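Local coordinates for probable ABC transporter extracellular-binding protein YckB (Bacillus subtilis, PDB 2IEE) that probably serves as the extracellular solute-binding component of a binding-protein-dependent ABC transport system, at residues K133-A138 and T174-N179; Q164-V169 and L194-H199. All blocks are in the same frame, centred on the assembly; numbering follows the deposited sequence.

Interaction 1: K133-A138 and T174-N179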
loop_
_atom_site.group_PDB
_atom_site.type_symbol
_atom_site.label_atom_id
_atom_site.label_comp_id
_atom_site.label_asym_id
_atom_site.label_seq_id
_atom_site.Cartn_x
_atom_site.Cartn_y
_atom_site.Cartn_z
ATOM N N LYS A 133 3.930 -20.947 15.733
ATOM C CA LYS A 133 5.008 -20.576 14.831
ATOM C C LYS A 133 5.625 -19.248 15.224
ATOM O O LYS A 133 5.004 -18.447 15.918
ATOM C CB LYS A 133 4.492 -20.486 13.395
ATOM C CG LYS A 133 3.963 -21.788 12.850
ATOM C CD LYS A 133 5.067 -22.800 12.605
ATOM C CE LYS A 133 4.485 -24.083 12.037
ATOM N NZ LYS A 133 5.545 -25.054 11.670
ATOM N N LYS A 134 6.857 -19.019 14.778
ATOM C CA LYS A 134 7.546 -17.775 15.075
ATOM C C LYS A 134 7.270 -16.774 13.958
ATOM O O LYS A 134 7.762 -16.926 12.837
ATOM C CB LYS A 134 9.048 -18.035 15.231
ATOM C CG LYS A 134 9.382 -18.888 16.465
ATOM C CD LYS A 134 10.858 -19.246 16.576
ATOM C CE LYS A 134 11.269 -20.227 15.490
ATOM N NZ LYS A 134 12.666 -20.713 15.665
ATOM N N ALA A 135 6.463 -15.763 14.273
ATOM C CA ALA A 135 6.094 -14.729 13.313
ATOM C C ALA A 135 6.883 -13.438 13.531
ATOM O O ALA A 135 7.011 -12.947 14.657
ATOM C CB ALA A 135 4.593 -14.454 13.397
ATOM N N ALA A 136 7.412 -12.891 12.443
ATOM C CA ALA A 136 8.204 -11.671 12.517
ATOM C C ALA A 136 7.668 -10.571 11.612
ATOM O O ALA A 136 6.826 -10.819 10.742
ATOM C CB ALA A 136 9.654 -11.977 12.167
ATOM N N GLY A 137 8.173 -9.358 11.827
ATOM C CA GLY A 137 7.748 -8.202 11.054
ATOM C C GLY A 137 7.354 -7.065 11.985
ATOM O O GLY A 137 7.531 -7.177 13.198
ATOM N N ALA A 138 6.816 -5.978 11.430
ATOM C CA ALA A 138 6.400 -4.823 12.230
ATOM C C ALA A 138 5.502 -5.239 13.390
ATOM O O ALA A 138 4.578 -6.036 13.225
ATOM C CB ALA A 138 5.681 -3.804 11.349
ATOM N N THR A 174 13.255 -18.086 12.324
ATOM C CA THR A 174 11.860 -17.673 12.443
ATOM C C THR A 174 11.103 -18.535 11.435
ATOM O O THR A 174 11.722 -19.270 10.659
ATOM C CB THR A 174 11.633 -16.189 12.105
ATOM O OG1 THR A 174 12.192 -15.895 10.816
ATOM C CG2 THR A 174 12.249 -15.292 13.190
ATOM N N ASP A 175 9.777 -18.448 11.427
ATOM C CA ASP A 175 8.992 -19.277 10.518
ATOM C C ASP A 175 8.176 -18.573 9.452
ATOM O O ASP A 175 8.075 -19.052 8.321
ATOM C CB ASP A 175 8.026 -20.146 11.313
ATOM C CG ASP A 175 8.727 -21.052 12.283
ATOM O OD1 ASP A 175 9.623 -21.792 11.840
ATOM O OD2 ASP A 175 8.370 -21.029 13.480
ATOM N N VAL A 176 7.592 -17.436 9.804
ATOM C CA VAL A 176 6.724 -16.758 8.868
ATOM C C VAL A 176 6.699 -15.248 9.035
ATOM O O VAL A 176 6.932 -14.725 10.126
ATOM C CB VAL A 176 5.295 -17.318 9.044
ATOM C CG1 VAL A 176 4.819 -17.026 10.458
ATOM C CG2 VAL A 176 4.338 -16.729 8.011
ATOM N N ILE A 177 6.429 -14.558 7.928
ATOM C CA ILE A 177 6.311 -13.103 7.904
ATOM C C ILE A 177 4.976 -12.803 7.235
ATOM O O ILE A 177 4.726 -13.256 6.118
ATOM C CB ILE A 177 7.389 -12.418 7.041
ATOM C CG1 ILE A 177 8.783 -12.795 7.524
ATOM C CG2 ILE A 177 7.221 -10.888 7.119
ATOM C CD1 ILE A 177 9.044 -12.390 8.937
ATOM N N LEU A 178 4.128 -12.044 7.918
ATOM C CA LEU A 178 2.825 -11.667 7.372
ATOM C C LEU A 178 2.904 -10.222 6.878
ATOM O O LEU A 178 3.320 -9.335 7.620
ATOM C CB LEU A 178 1.750 -11.787 8.455
ATOM C CG LEU A 178 0.758 -12.955 8.368
ATOM C CD1 LEU A 178 1.482 -14.243 8.014
ATOM C CD2 LEU A 178 0.010 -13.083 9.691
ATOM N N ASN A 179 2.522 -9.983 5.626
ATOM C CA ASN A 179 2.569 -8.630 5.083
ATOM C C ASN A 179 1.733 -8.563 3.808
ATOM O O ASN A 179 1.150 -9.563 3.391
ATOM C CB ASN A 179 4.024 -8.238 4.778
ATOM C CG ASN A 179 4.235 -6.724 4.749
ATOM O OD1 ASN A 179 3.285 -5.945 4.846
ATOM N ND2 ASN A 179 5.488 -6.307 4.615
HETATM O O HOH W 1 4.371 -11.910 10.905
#
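Two parallel neighbours of the mixed sheet, strands 134-136 and 176-179, meet here with Ala135 beside Val176. Ala136 N gives a hydrogen bond to Val176 O (3.0 Å), and at the other end of the pair Lys134 O takes two donors at once. Asp175 N approaches this oxygen in the carbonyl plane on a lone pair (2.9 Å), while Val176 N comes in tilted 24° from that plane. The Asp175 side chain turns back on the same residue: with CG beside its own backbone N (chi1 -59°), OD2 points its anti lone pair at Lys134 N, an almost straight bond of 2.8 Å. The stems of both lysines flank the carboxylate, CB of Lys134 lying 3.5 Å from Asp175 OD2 and Lys133 crossing at about a right angle. Their ammonium ends go elsewhere, to Ser122 O from Lys133 and to Arg173 O from Lys134, and Arg117 holds Asp175 OD1 in a salt bridge; so much positive charge would probably favour an ionised Asp175. Further along, a water bridges the strands, donating to Ala136 O (2.7 Å) and accepting from Leu178 N (3.0 Å). The bend at chi2 (-60°) of Ile177 lays CD1 against Ala136 CB at 3.3 Å, closer than ordinary van der Waals contact. Helix 162-171 covers this face; helix 142-149 touches Ala135 and Leu178 on the other. Parallel strands sandwiched between helices in this way are typical of the alpha/beta lobes of family 3 solute-binding proteins.

Interaction 2: Q164-V169 and L194-H199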
loop_
_atom_site.group_PDB
_atom_site.type_symbol
_atom_site.label_atom_id
_atom_site.label_comp_id
_atom_site.label_asym_id
_atom_site.label_seq_id
_atom_site.Cartn_x
_atom_site.Cartn_y
_atom_site.Cartn_z
ATOM N N GLN A 164 17.365 -9.011 6.835
ATOM C CA GLN A 164 17.553 -9.788 8.051
ATOM C C GLN A 164 16.322 -10.642 8.341
ATOM O O GLN A 164 16.433 -11.834 8.618
ATOM C CB GLN A 164 17.834 -8.855 9.232
ATOM C CG GLN A 164 18.234 -9.586 10.491
ATOM C CD GLN A 164 19.429 -10.492 10.270
ATOM O OE1 GLN A 164 20.517 -10.030 9.924
ATOM N NE2 GLN A 164 19.230 -11.793 10.462
ATOM N N TYR A 165 15.147 -10.025 8.275
ATOM C CA TYR A 165 13.904 -10.741 8.518
ATOM C C TYR A 165 13.789 -11.948 7.590
ATOM O O TYR A 165 13.477 -13.053 8.022
ATOM C CB TYR A 165 12.701 -9.827 8.278
ATOM C CG TYR A 165 12.431 -8.813 9.366
ATOM C CD1 TYR A 165 12.056 -9.216 10.643
ATOM C CD2 TYR A 165 12.491 -7.448 9.101
ATOM C CE1 TYR A 165 11.741 -8.283 11.628
ATOM C CE2 TYR A 165 12.180 -6.505 10.080
ATOM C CZ TYR A 165 11.801 -6.933 11.340
ATOM O OH TYR A 165 11.458 -6.012 12.296
ATOM N N LEU A 166 14.050 -11.726 6.309
ATOM C CA LEU A 166 13.945 -12.785 5.315
ATOM C C LEU A 166 14.940 -13.929 5.530
ATOM O O LEU A 166 14.576 -15.098 5.403
ATOM C CB LEU A 166 14.110 -12.185 3.913
ATOM C CG LEU A 166 13.076 -11.108 3.549
ATOM C CD1 LEU A 166 13.517 -10.385 2.283
ATOM C CD2 LEU A 166 11.695 -11.744 3.352
ATOM N N LYS A 167 16.185 -13.600 5.861
ATOM C CA LYS A 167 17.194 -14.635 6.078
ATOM C C LYS A 167 16.899 -15.507 7.290
ATOM O O LYS A 167 17.223 -16.694 7.295
ATOM C CB LYS A 167 18.590 -14.018 6.226
ATOM C CG LYS A 167 19.096 -13.365 4.959
ATOM C CD LYS A 167 20.579 -13.056 5.044
ATOM C CE LYS A 167 21.047 -12.289 3.815
ATOM N NZ LYS A 167 20.713 -12.998 2.542
ATOM N N ASP A 168 16.287 -14.922 8.316
ATOM C CA ASP A 168 15.952 -15.675 9.517
ATOM C C ASP A 168 14.863 -16.691 9.207
ATOM O O ASP A 168 14.771 -17.738 9.852
ATOM C CB ASP A 168 15.501 -14.730 10.639
ATOM C CG ASP A 168 16.628 -13.835 11.133
ATOM O OD1 ASP A 168 17.795 -14.288 11.124
ATOM O OD2 ASP A 168 16.350 -12.688 11.533
ATOM N N VAL A 169 14.022 -16.375 8.229
ATOM C CA VAL A 169 12.981 -17.309 7.835
ATOM C C VAL A 169 13.700 -18.447 7.117
ATOM O O VAL A 169 13.521 -19.623 7.447
ATOM C CB VAL A 169 11.976 -16.683 6.856
ATOM C CG1 VAL A 169 11.072 -17.776 6.277
ATOM C CG2 VAL A 169 11.142 -15.635 7.561
ATOM N N LEU A 194 17.319 -16.879 -1.958
ATOM C CA LEU A 194 17.065 -17.173 -0.551
ATOM C C LEU A 194 15.987 -18.239 -0.397
ATOM O O LEU A 194 15.111 -18.372 -1.253
ATOM C CB LEU A 194 16.644 -15.885 0.160
ATOM C CG LEU A 194 17.196 -15.583 1.551
ATOM C CD1 LEU A 194 18.710 -15.831 1.603
ATOM C CD2 LEU A 194 16.882 -14.138 1.893
ATOM N N ASN A 195 16.052 -19.005 0.688
ATOM C CA ASN A 195 15.062 -20.050 0.920
ATOM C C ASN A 195 13.769 -19.477 1.485
ATOM O O ASN A 195 13.410 -19.737 2.629
ATOM C CB ASN A 195 15.615 -21.123 1.861
ATOM C CG ASN A 195 14.580 -22.186 2.201
ATOM O OD1 ASN A 195 13.777 -22.583 1.356
ATOM N ND2 ASN A 195 14.606 -22.659 3.437
ATOM N N ILE A 196 13.082 -18.685 0.667
ATOM C CA ILE A 196 11.819 -18.071 1.049
ATOM C C ILE A 196 10.891 -18.052 -0.158
ATOM O O ILE A 196 11.332 -18.132 -1.304
ATOM C CB ILE A 196 11.993 -16.601 1.515
ATOM C CG1 ILE A 196 12.516 -15.750 0.354
ATOM C CG2 ILE A 196 12.927 -16.534 2.714
ATOM C CD1 ILE A 196 12.600 -14.261 0.660
ATOM N N THR A 197 9.601 -17.938 0.106
ATOM C CA THR A 197 8.614 -17.878 -0.956
ATOM C C THR A 197 7.320 -17.413 -0.318
ATOM O O THR A 197 7.194 -17.407 0.906
ATOM C CB THR A 197 8.384 -19.264 -1.595
ATOM O OG1 THR A 197 7.460 -19.144 -2.685
ATOM C CG2 THR A 197 7.815 -20.231 -0.561
ATOM N N ILE A 198 6.370 -17.004 -1.145
ATOM C CA ILE A 198 5.074 -16.570 -0.654
ATOM C C ILE A 198 4.236 -17.836 -0.600
ATOM O O ILE A 198 4.182 -18.581 -1.578
ATOM C CB ILE A 198 4.430 -15.549 -1.615
ATOM C CG1 ILE A 198 5.282 -14.273 -1.634
ATOM C CG2 ILE A 198 2.997 -15.264 -1.193
ATOM C CD1 ILE A 198 4.753 -13.155 -2.513
ATOM N N HIS A 199 3.613 -18.107 0.541
ATOM C CA HIS A 199 2.798 -19.315 0.666
ATOM C C HIS A 199 1.692 -19.281 -0.387
ATOM O O HIS A 199 0.964 -18.302 -0.497
ATOM C CB HIS A 199 2.193 -19.419 2.067
ATOM C CG HIS A 199 1.606 -20.762 2.367
ATOM N ND1 HIS A 199 0.465 -21.229 1.754
ATOM C CD2 HIS A 199 2.024 -21.753 3.189
ATOM C CE1 HIS A 199 0.204 -22.451 2.185
ATOM N NE2 HIS A 199 1.134 -22.793 3.057
#
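Apolar helix-to-loop packing joins Leu166, Lys167 and Val169 on helix 162-171 to Leu194 and Ile196, in the run of chain leading into strand 197-214. Leu194 and Ile196 both come against one side of Leu166: its CB lies 3.9 Å from Leu194 CD2, and its CD2 branch 3.8 Å from Ile196 CD1. In Ile196, CG1 sits between the backbone N and the carbonyl carbon (chi1 63°) and the chain then runs straight on (chi2 174°), which carries CD1 to Leu166. The other branch, CG2, rests 3.5 Å from Leu166 O and 4.2 Å from Val169 CG1, so Ile196 spans a turn of the helix. Both Leu166 and Ile196 also touch Ile115 of strand 108-116, the antiparallel neighbour of strand 197-214; helix, loop and sheet thus close a small hydrophobic core in this alpha/beta lobe of the solute-binding fold. Asn195 is the centre of an inverse gamma turn, with a weak 2.8 Å bond from Ile196 N to Leu194 O, and this kink in the chain is consistent with Leu194 and Ile196 both pointing toward the helix. Asn195 OD1 accepts from Asp119 N. Lys167 leaves the helix pointing away, yet its stem crosses Leu194 at about a right angle, CG 3.9 Å from Leu194 CD2. A bend at chi4 (-55°) then swings NZ to 3.6 Å from Leu194 CD1, while Glu163 offers the ammonium a long, weak ion pair. With an alanine in place of Lys167, both Leu194 methyls would probably lose their cover on that flank, and Glu163 its distant charge partner. Leu194 has a further neighbour in Ala170, one turn on from Leu166.

In the fold
Helix 162-171 connects the two contacts: it lies over the Ala136 and Ile177 face of interaction 1 and meets the loop of interaction 2 along an adjoining side, Val169 serving both contacts. Direct links reinforce this, a probable hydrogen bond from Thr174 N to Asp168 O at 2.9 Å and Ile177 CG1 against Val169 CG2 at 3.7 Å. Both contacts are largely buried, but interaction 1 relies on backbone bonds, a carboxylate and a bridging water, whereas interaction 2 joins helix to loop through methyl groups, with partly exposed Lys167 at its border, over Leu194. Their segments alternate along the chain, and both involve the same mixed sheet: interaction 1 inside it, interaction 2 where the chain enters strand 197-214.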